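Local atomic coordinates of paenibacillus xanthan lyase (Paenibacillus, PDB entry 6F2P), a protein that cleaves the terminal mannosyl-glucuronosyl linkage of xanthan side chains by beta-elimination, as a family 8 polysaccharide lyase. Residues A[733-738]-A[743-748]; A[659-664]-A[670-675]; A[117-122]-A[157-162]. One frame throughout, in Å; residues are numbered along the deposited sequence.

Contact 1 of 3, residues A[733-738]-A[743-748]; sequences FKVNVN and KSYKVK
V735 CG1 lies over one face of the Y745 ring, 3.5 Å from Y745 CD1 and displaced from the ring centre toward its rim, in the first of two CH-pi contacts between these segments. In the second the roles are exchanged: V747 gives the methyl and F733 the ring, with V747 CG1 lying 3.9 Å from the F733 ring centroid, 14° off the normal. The F733 ring reaches this methyl because its CG sits between the backbone N and the carbonyl carbon (chi1 65°).

Strands 731-736 and 744-750 belong to different antiparallel sheets, the two layers of a beta-sandwich, and the short segments lie face to face with their axes 9.0 Å apart and running 154° to one another. The contact is thus part of the apolar filling between the sheets, where I722 also touches F733, V735 and Y745, while L715 adjoins V747.

Purely apolar contact is extended by V737, whose CG1 approaches Y745 CE1 obliquely at 3.7 Å, so that two valines of 733-738 border the same tyrosine.

Within 733-738, N738 N donates to N736 OD1 in a nearly straight hydrogen bond of 3.2 Å, an Asx turn where the chain leaves its strand. K734 and K746 take no part in the contact and form salt bridges with D812 and D461 respectively.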
# COMPACT_ATOMS: atom_id res chain seq x y z
N PHE A 733 -17.95 -9.32 11.22
CA PHE A 733 -16.59 -9.55 11.69
C PHE A 733 -15.83 -8.26 11.90
O PHE A 733 -16.35 -7.19 11.59
CB PHE A 733 -15.83 -10.48 10.74
CG PHE A 733 -15.58 -9.92 9.37
CD1 PHE A 733 -16.57 -9.98 8.39
CD2 PHE A 733 -14.35 -9.36 9.04
CE1 PHE A 733 -16.33 -9.47 7.11
CE2 PHE A 733 -14.11 -8.85 7.77
CZ PHE A 733 -15.10 -8.90 6.81
N LYS A 734 -14.62 -8.37 12.44
CA LYS A 734 -13.74 -7.21 12.58
C LYS A 734 -12.33 -7.60 12.18
O LYS A 734 -11.98 -8.78 12.22
CB LYS A 734 -13.75 -6.65 14.01
CG LYS A 734 -13.20 -7.60 15.05
CD LYS A 734 -13.38 -7.08 16.48
CE LYS A 734 -12.85 -8.10 17.48
NZ LYS A 734 -13.05 -7.68 18.89
N VAL A 735 -11.53 -6.61 11.78
CA VAL A 735 -10.14 -6.81 11.39
C VAL A 735 -9.26 -5.95 12.26
O VAL A 735 -9.54 -4.76 12.44
CB VAL A 735 -9.90 -6.34 9.95
CG1 VAL A 735 -8.52 -6.78 9.48
CG2 VAL A 735 -10.99 -6.86 9.02
N ASN A 736 -8.20 -6.52 12.82
CA ASN A 736 -7.20 -5.73 13.52
C ASN A 736 -6.12 -5.31 12.52
O ASN A 736 -5.29 -6.11 12.11
CB ASN A 736 -6.57 -6.52 14.66
CG ASN A 736 -5.69 -5.67 15.56
OD1 ASN A 736 -5.15 -4.64 15.14
ND2 ASN A 736 -5.54 -6.10 16.81
N VAL A 737 -6.14 -4.04 12.13
CA VAL A 737 -5.28 -3.60 11.03
C VAL A 737 -4.05 -2.85 11.50
O VAL A 737 -3.43 -2.15 10.71
CB VAL A 737 -6.05 -2.69 10.04
CG1 VAL A 737 -7.10 -3.50 9.29
CG2 VAL A 737 -6.69 -1.52 10.76
N ASN A 738 -3.70 -2.96 12.78
CA ASN A 738 -2.51 -2.28 13.28
C ASN A 738 -1.28 -2.80 12.57
O ASN A 738 -1.13 -4.01 12.38
CB ASN A 738 -2.35 -2.46 14.79
CG ASN A 738 -1.15 -1.71 15.34
OD1 ASN A 738 -0.93 -0.54 15.02
ND2 ASN A 738 -0.36 -2.38 16.15
N LYS A 743 -1.85 -3.94 3.70
CA LYS A 743 -2.06 -5.28 3.15
C LYS A 743 -3.50 -5.72 3.29
O LYS A 743 -4.30 -5.07 3.97
CB LYS A 743 -1.14 -6.30 3.80
CG LYS A 743 -1.50 -6.66 5.22
CD LYS A 743 -0.77 -7.91 5.63
CE LYS A 743 -1.04 -8.26 7.08
NZ LYS A 743 -0.32 -9.51 7.48
N SER A 744 -3.82 -6.85 2.67
CA SER A 744 -5.19 -7.35 2.65
C SER A 744 -5.46 -8.50 3.62
O SER A 744 -4.64 -9.41 3.76
CB SER A 744 -5.55 -7.78 1.23
OG SER A 744 -5.63 -6.66 0.38
N TYR A 745 -6.62 -8.45 4.26
CA TYR A 745 -7.11 -9.50 5.14
C TYR A 745 -8.38 -10.14 4.58
O TYR A 745 -9.34 -9.43 4.26
CB TYR A 745 -7.43 -8.91 6.50
CG TYR A 745 -6.30 -8.12 7.10
CD1 TYR A 745 -6.18 -6.75 6.88
CD2 TYR A 745 -5.34 -8.74 7.88
CE1 TYR A 745 -5.15 -6.02 7.44
CE2 TYR A 745 -4.31 -8.03 8.44
CZ TYR A 745 -4.21 -6.67 8.22
OH TYR A 745 -3.17 -5.97 8.78
N LYS A 746 -8.40 -11.47 4.48
CA LYS A 746 -9.52 -12.17 3.85
C LYS A 746 -10.26 -13.13 4.79
O LYS A 746 -9.66 -13.72 5.69
CB LYS A 746 -9.06 -12.93 2.60
CG LYS A 746 -8.74 -12.04 1.41
CD LYS A 746 -8.05 -12.84 0.30
CE LYS A 746 -7.76 -11.99 -0.93
NZ LYS A 746 -7.00 -10.75 -0.61
N VAL A 747 -11.56 -13.26 4.57
CA VAL A 747 -12.38 -14.22 5.28
C VAL A 747 -13.39 -14.82 4.31
O VAL A 747 -13.96 -14.12 3.48
CB VAL A 747 -13.10 -13.58 6.50
CG1 VAL A 747 -14.04 -12.47 6.07
CG2 VAL A 747 -13.86 -14.64 7.30
N LYS A 748 -13.60 -16.13 4.39
CA LYS A 748 -14.55 -16.81 3.50
C LYS A 748 -15.59 -17.57 4.32
O LYS A 748 -15.27 -18.50 5.07
CB LYS A 748 -13.83 -17.73 2.51
CG LYS A 748 -14.78 -18.49 1.58
CD LYS A 748 -14.13 -18.86 0.26
CE LYS A 748 -12.88 -19.71 0.46
NZ LYS A 748 -12.34 -20.26 -0.82

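Contact 2 of 3, residues A[659-664]-A[670-675]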
# COMPACT_ATOMS: atom_id res chain seq x y z
N ILE A 659 -15.50 -2.05 -3.25
CA ILE A 659 -15.97 -0.85 -2.57
C ILE A 659 -14.85 -0.07 -1.90
O ILE A 659 -14.06 -0.64 -1.16
CB ILE A 659 -16.97 -1.19 -1.46
CG1 ILE A 659 -18.06 -2.14 -1.96
CG2 ILE A 659 -17.54 0.10 -0.87
CD1 ILE A 659 -19.01 -2.60 -0.87
N ASN A 660 -14.80 1.24 -2.14
CA ASN A 660 -13.94 2.12 -1.36
C ASN A 660 -14.76 2.97 -0.38
O ASN A 660 -15.68 3.68 -0.79
CB ASN A 660 -13.09 3.01 -2.27
CG ASN A 660 -12.04 2.23 -3.05
OD1 ASN A 660 -11.56 1.18 -2.60
ND2 ASN A 660 -11.65 2.75 -4.22
N PHE A 661 -14.42 2.89 0.91
CA PHE A 661 -15.05 3.69 1.95
C PHE A 661 -14.15 4.86 2.35
O PHE A 661 -13.01 4.66 2.79
CB PHE A 661 -15.30 2.83 3.19
CG PHE A 661 -16.38 1.80 3.02
CD1 PHE A 661 -17.71 2.14 3.20
CD2 PHE A 661 -16.07 0.49 2.71
CE1 PHE A 661 -18.72 1.19 3.06
CE2 PHE A 661 -17.06 -0.46 2.57
CZ PHE A 661 -18.39 -0.11 2.75
N TRP A 662 -14.67 6.08 2.22
CA TRP A 662 -13.87 7.29 2.39
C TRP A 662 -13.87 7.92 3.78
O TRP A 662 -13.01 8.76 4.09
CB TRP A 662 -14.29 8.35 1.36
CG TRP A 662 -13.97 7.94 -0.04
CD1 TRP A 662 -14.86 7.60 -1.02
CD2 TRP A 662 -12.67 7.82 -0.62
NE1 TRP A 662 -14.19 7.28 -2.17
CE2 TRP A 662 -12.84 7.41 -1.96
CE3 TRP A 662 -11.37 8.03 -0.15
CZ2 TRP A 662 -11.77 7.20 -2.82
CZ3 TRP A 662 -10.30 7.83 -1.01
CH2 TRP A 662 -10.51 7.41 -2.33
N ASN A 663 -14.81 7.52 4.63
CA ASN A 663 -14.97 8.17 5.93
C ASN A 663 -14.80 7.23 7.11
O ASN A 663 -15.03 6.02 7.00
CB ASN A 663 -16.33 8.86 6.02
CG ASN A 663 -16.54 9.89 4.92
OD1 ASN A 663 -17.52 9.82 4.18
ND2 ASN A 663 -15.62 10.84 4.80
N ASP A 664 -14.39 7.79 8.24
CA ASP A 664 -14.27 6.99 9.46
C ASP A 664 -15.56 7.03 10.27
O ASP A 664 -15.54 7.22 11.49
CB ASP A 664 -13.07 7.46 10.29
CG ASP A 664 -11.75 6.88 9.82
OD1 ASP A 664 -11.76 5.84 9.12
OD2 ASP A 664 -10.69 7.46 10.15
N GLY A 670 -24.38 -1.40 -0.90
CA GLY A 670 -24.58 -2.78 -1.27
C GLY A 670 -24.95 -3.57 -0.03
O GLY A 670 -25.83 -3.16 0.73
N LEU A 671 -24.28 -4.69 0.19
CA LEU A 671 -24.51 -5.52 1.38
C LEU A 671 -23.56 -5.14 2.51
O LEU A 671 -23.68 -5.65 3.62
CB LEU A 671 -24.32 -7.00 1.04
CG LEU A 671 -25.15 -7.52 -0.13
CD1 LEU A 671 -24.93 -8.99 -0.34
CD2 LEU A 671 -26.63 -7.22 0.06
N VAL A 672 -22.62 -4.25 2.22
CA VAL A 672 -21.48 -4.06 3.11
C VAL A 672 -21.56 -2.78 3.93
O VAL A 672 -21.88 -1.70 3.42
CB VAL A 672 -20.15 -4.10 2.33
CG1 VAL A 672 -18.97 -4.07 3.29
CG2 VAL A 672 -20.09 -5.33 1.44
N THR A 673 -21.26 -2.91 5.21
CA THR A 673 -21.14 -1.77 6.09
C THR A 673 -19.72 -1.75 6.65
O THR A 673 -19.20 -2.79 7.05
CB THR A 673 -22.16 -1.84 7.26
OG1 THR A 673 -23.50 -1.78 6.74
CG2 THR A 673 -21.94 -0.69 8.22
N SER A 674 -19.10 -0.57 6.64
CA SER A 674 -17.80 -0.37 7.28
C SER A 674 -17.85 0.84 8.19
O SER A 674 -18.50 1.84 7.87
CB SER A 674 -16.69 -0.18 6.24
OG SER A 674 -15.47 0.17 6.87
N ASN A 675 -17.17 0.75 9.32
CA ASN A 675 -17.12 1.87 10.26
C ASN A 675 -15.82 2.65 10.14
O ASN A 675 -15.56 3.55 10.92
CB ASN A 675 -17.31 1.37 11.69
CG ASN A 675 -16.08 0.65 12.23
OD1 ASN A 675 -15.32 0.06 11.47
ND2 ASN A 675 -15.89 0.69 13.54
O HOH W 1 -16.91 3.83 5.86
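Strand residues 659-661 and 672-674 run in nearly the same direction, 25° from parallel, and the 9.0 Å between their axes is the separation of strands in two facing sheets, not of hydrogen-bonded neighbours. Within the strands I659 lies opposite V672 and F661 opposite S674; the backbones come closer beyond them, at D664 and N675, with D664 C 3.5 Å from N675 O. Near this end a water lies within hydrogen-bonding distance of both N663 O (3.1 Å) and S674 O (3.2 Å).

The F661 ring is the centre of the side-chain contact. CB of S674 sits above the middle of one face, 3.6 Å from F661 CD2 and 8° off the ring normal, a CH-pi contact. On the opposite face lies CG2 of I659, nearer the rim, so the ring is held between a residue of its own strand and one from the other layer. Its edge is turned to V672, whose carbonyl O lies 3.9 Å from F661 CZ, near the ring plane.

These layers are the two sheets of the family 8 C-terminal beta-sandwich: 656-661 belongs to one, 672-674 to the other, and V669 of the intervening strand 667-669 also touches I659 and F661.

I659 and V672 pass alongside each other in opposite senses, I659 CD1 lying 3.7 Å from V672 CB. The hydroxyl of S674 is anti to its own backbone N (chi1 173°) and is hydrogen-bonded to R676 O, while its CB faces the ring.

Contact 3 of 3, residues A[117-122]-A[157-162]; sequences CSQYQN and IYYTQA. With CA (calcium ion), chain F.
The end of helix 147-160 in the N-terminal alpha-helical domain, just ahead of a calcium site, is fastened here to the loop that leads into helix 123-141. Y159 and C117 make the main link. The phenol OH of Y159 donates to C117 O at 2.8 Å, lying in the carbonyl plane with a C=O...O angle of 153°. Q119, reaching toward Y159 from the loop, brings NE2 to the same hydroxyl at roughly a right angle to the C117 bond and gives it a weak hydrogen bond of 3.2 Å, the amide plane turned 70° from the ring. The oxygen of Y159 is therefore both donor and acceptor. With CG of Y159 anti to the backbone N (chi1 166°), the ring extends from the helix toward the loop. C117 SG meets its edge, 3.7 Å from Y159 CE2, a sulfur-aromatic contact.

In family 8 relatives this helical domain forms an alpha/alpha toroid. W126, at the start of helix 123-141, touches Q119 and accepts a hydrogen bond through its carbonyl from T160 OG1.

The other end of the Q119 amide is linked through water: one molecule donates to Q119 OE1 at 2.9 Å and to T160 O at 2.7 Å. That carbonyl also receives a bond from a second water, itself a calcium ligand, so the loop amide is connected to the ion through T160. Q161, the next residue, binds calcium directly through OE1 at 2.2 Å; four waters, S163 O and E174 OE2 complete the ligands. Q161 NE2 is hydrogen-bonded to Q127 O and to one of the calcium-bound waters.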
# COMPACT_ATOMS: atom_id res chain seq x y z
N CYS A 117 47.10 10.14 -5.89
CA CYS A 117 46.69 11.23 -6.77
C CYS A 117 45.69 12.17 -6.11
O CYS A 117 45.05 11.84 -5.11
CB CYS A 117 46.06 10.65 -8.03
SG CYS A 117 44.50 9.83 -7.71
N SER A 118 45.55 13.36 -6.68
CA SER A 118 44.58 14.32 -6.20
C SER A 118 43.21 13.99 -6.76
O SER A 118 43.07 13.81 -7.97
CB SER A 118 44.99 15.74 -6.60
OG SER A 118 43.96 16.66 -6.32
N GLN A 119 42.21 13.90 -5.90
CA GLN A 119 40.87 13.56 -6.35
C GLN A 119 40.00 14.80 -6.40
O GLN A 119 39.13 14.99 -5.57
CB GLN A 119 40.25 12.50 -5.44
CG GLN A 119 41.09 11.25 -5.33
CD GLN A 119 40.63 10.34 -4.22
OE1 GLN A 119 39.45 9.97 -4.16
NE2 GLN A 119 41.55 9.98 -3.32
N TYR A 120 40.27 15.63 -7.39
CA TYR A 120 39.62 16.93 -7.50
C TYR A 120 38.19 16.78 -7.97
O TYR A 120 37.83 15.79 -8.61
CB TYR A 120 40.41 17.84 -8.45
CG TYR A 120 40.77 17.21 -9.77
CD1 TYR A 120 39.88 17.22 -10.84
CD2 TYR A 120 42.00 16.59 -9.95
CE1 TYR A 120 40.20 16.64 -12.05
CE2 TYR A 120 42.33 16.00 -11.16
CZ TYR A 120 41.43 16.03 -12.21
OH TYR A 120 41.76 15.45 -13.41
N GLN A 121 37.38 17.77 -7.62
CA GLN A 121 35.98 17.79 -8.01
C GLN A 121 35.17 16.54 -7.57
O GLN A 121 35.22 16.15 -6.40
CB GLN A 121 35.86 18.03 -9.52
CG GLN A 121 34.59 18.75 -9.93
CD GLN A 121 33.88 18.07 -11.08
OE1 GLN A 121 34.18 16.92 -11.43
NE2 GLN A 121 32.93 18.78 -11.69
N ASN A 122 34.45 15.93 -8.50
CA ASN A 122 33.44 14.92 -8.18
C ASN A 122 34.00 13.55 -7.77
O ASN A 122 34.75 12.91 -8.51
CB ASN A 122 32.46 14.78 -9.35
CG ASN A 122 31.30 13.83 -9.04
OD1 ASN A 122 31.10 13.42 -7.89
ND2 ASN A 122 30.54 13.49 -10.07
N ILE A 157 43.33 1.82 -7.52
CA ILE A 157 41.97 1.47 -7.14
C ILE A 157 41.82 1.27 -5.63
O ILE A 157 40.89 1.81 -5.04
CB ILE A 157 41.46 0.24 -7.90
CG1 ILE A 157 41.49 0.52 -9.40
CG2 ILE A 157 40.06 -0.14 -7.43
CD1 ILE A 157 40.90 -0.58 -10.24
N TYR A 158 42.73 0.53 -5.01
CA TYR A 158 42.74 0.41 -3.54
C TYR A 158 42.79 1.78 -2.87
O TYR A 158 42.23 1.99 -1.79
CB TYR A 158 43.94 -0.39 -3.05
CG TYR A 158 43.89 -1.90 -3.15
CD1 TYR A 158 43.52 -2.53 -4.33
CD2 TYR A 158 44.27 -2.69 -2.08
CE1 TYR A 158 43.51 -3.90 -4.43
CE2 TYR A 158 44.26 -4.07 -2.16
CZ TYR A 158 43.88 -4.67 -3.34
OH TYR A 158 43.88 -6.05 -3.42
N TYR A 159 43.50 2.71 -3.50
CA TYR A 159 43.65 4.05 -2.96
C TYR A 159 42.33 4.82 -2.97
O TYR A 159 41.89 5.32 -1.94
CB TYR A 159 44.72 4.82 -3.72
CG TYR A 159 44.72 6.30 -3.46
CD1 TYR A 159 45.06 6.81 -2.21
CD2 TYR A 159 44.39 7.20 -4.47
CE1 TYR A 159 45.06 8.17 -1.97
CE2 TYR A 159 44.39 8.57 -4.24
CZ TYR A 159 44.73 9.05 -2.99
OH TYR A 159 44.72 10.40 -2.75
N THR A 160 41.69 4.90 -4.14
CA THR A 160 40.42 5.61 -4.25
C THR A 160 39.24 4.83 -3.66
O THR A 160 38.29 5.43 -3.17
CB THR A 160 40.10 5.99 -5.70
OG1 THR A 160 39.87 4.80 -6.47
CG2 THR A 160 41.24 6.77 -6.31
N GLN A 161 39.29 3.50 -3.71
CA GLN A 161 38.17 2.68 -3.24
C GLN A 161 38.63 1.62 -2.26
O GLN A 161 38.80 0.45 -2.62
CB GLN A 161 37.46 2.03 -4.44
CG GLN A 161 36.18 1.29 -4.09
CD GLN A 161 35.22 2.18 -3.35
OE1 GLN A 161 35.10 2.09 -2.13
NE2 GLN A 161 34.55 3.06 -4.08
N ALA A 162 38.80 2.02 -1.00
CA ALA A 162 39.45 1.18 0.01
C ALA A 162 38.53 0.22 0.73
O ALA A 162 38.93 -0.89 1.06
CB ALA A 162 40.20 2.03 1.02
CA CA F . 34.45 3.27 -0.33
O HOH W 2 38.86 7.91 -2.24
O HOH W 3 35.98 5.08 -0.96
O HOH W 4 33.13 4.79 -1.89
O HOH W 5 36.21 3.38 1.39
O HOH W 6 33.93 5.02 1.09

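Contacts 1 and 2 join the same pair of facing sheets: strands 656-661 and 744-750 belong to one, 672-674 and 731-736 to the other. Their centres are 14 Å apart and their nearest atoms about 7 Å, so they are neighbouring but separate parts of one sandwich interior; I706 ties them, touching V672 and S674 in contact 2 and pairing through its backbone with F733 in contact 1. Contact 3 stands well apart in the helical domain, its centre 54 Å from that of contact 1 and 60 Å from that of contact 2. Calcium is bound directly within contact 3, whereas the calcium ion near contact 1 is about 11 Å from the Y745 side chain.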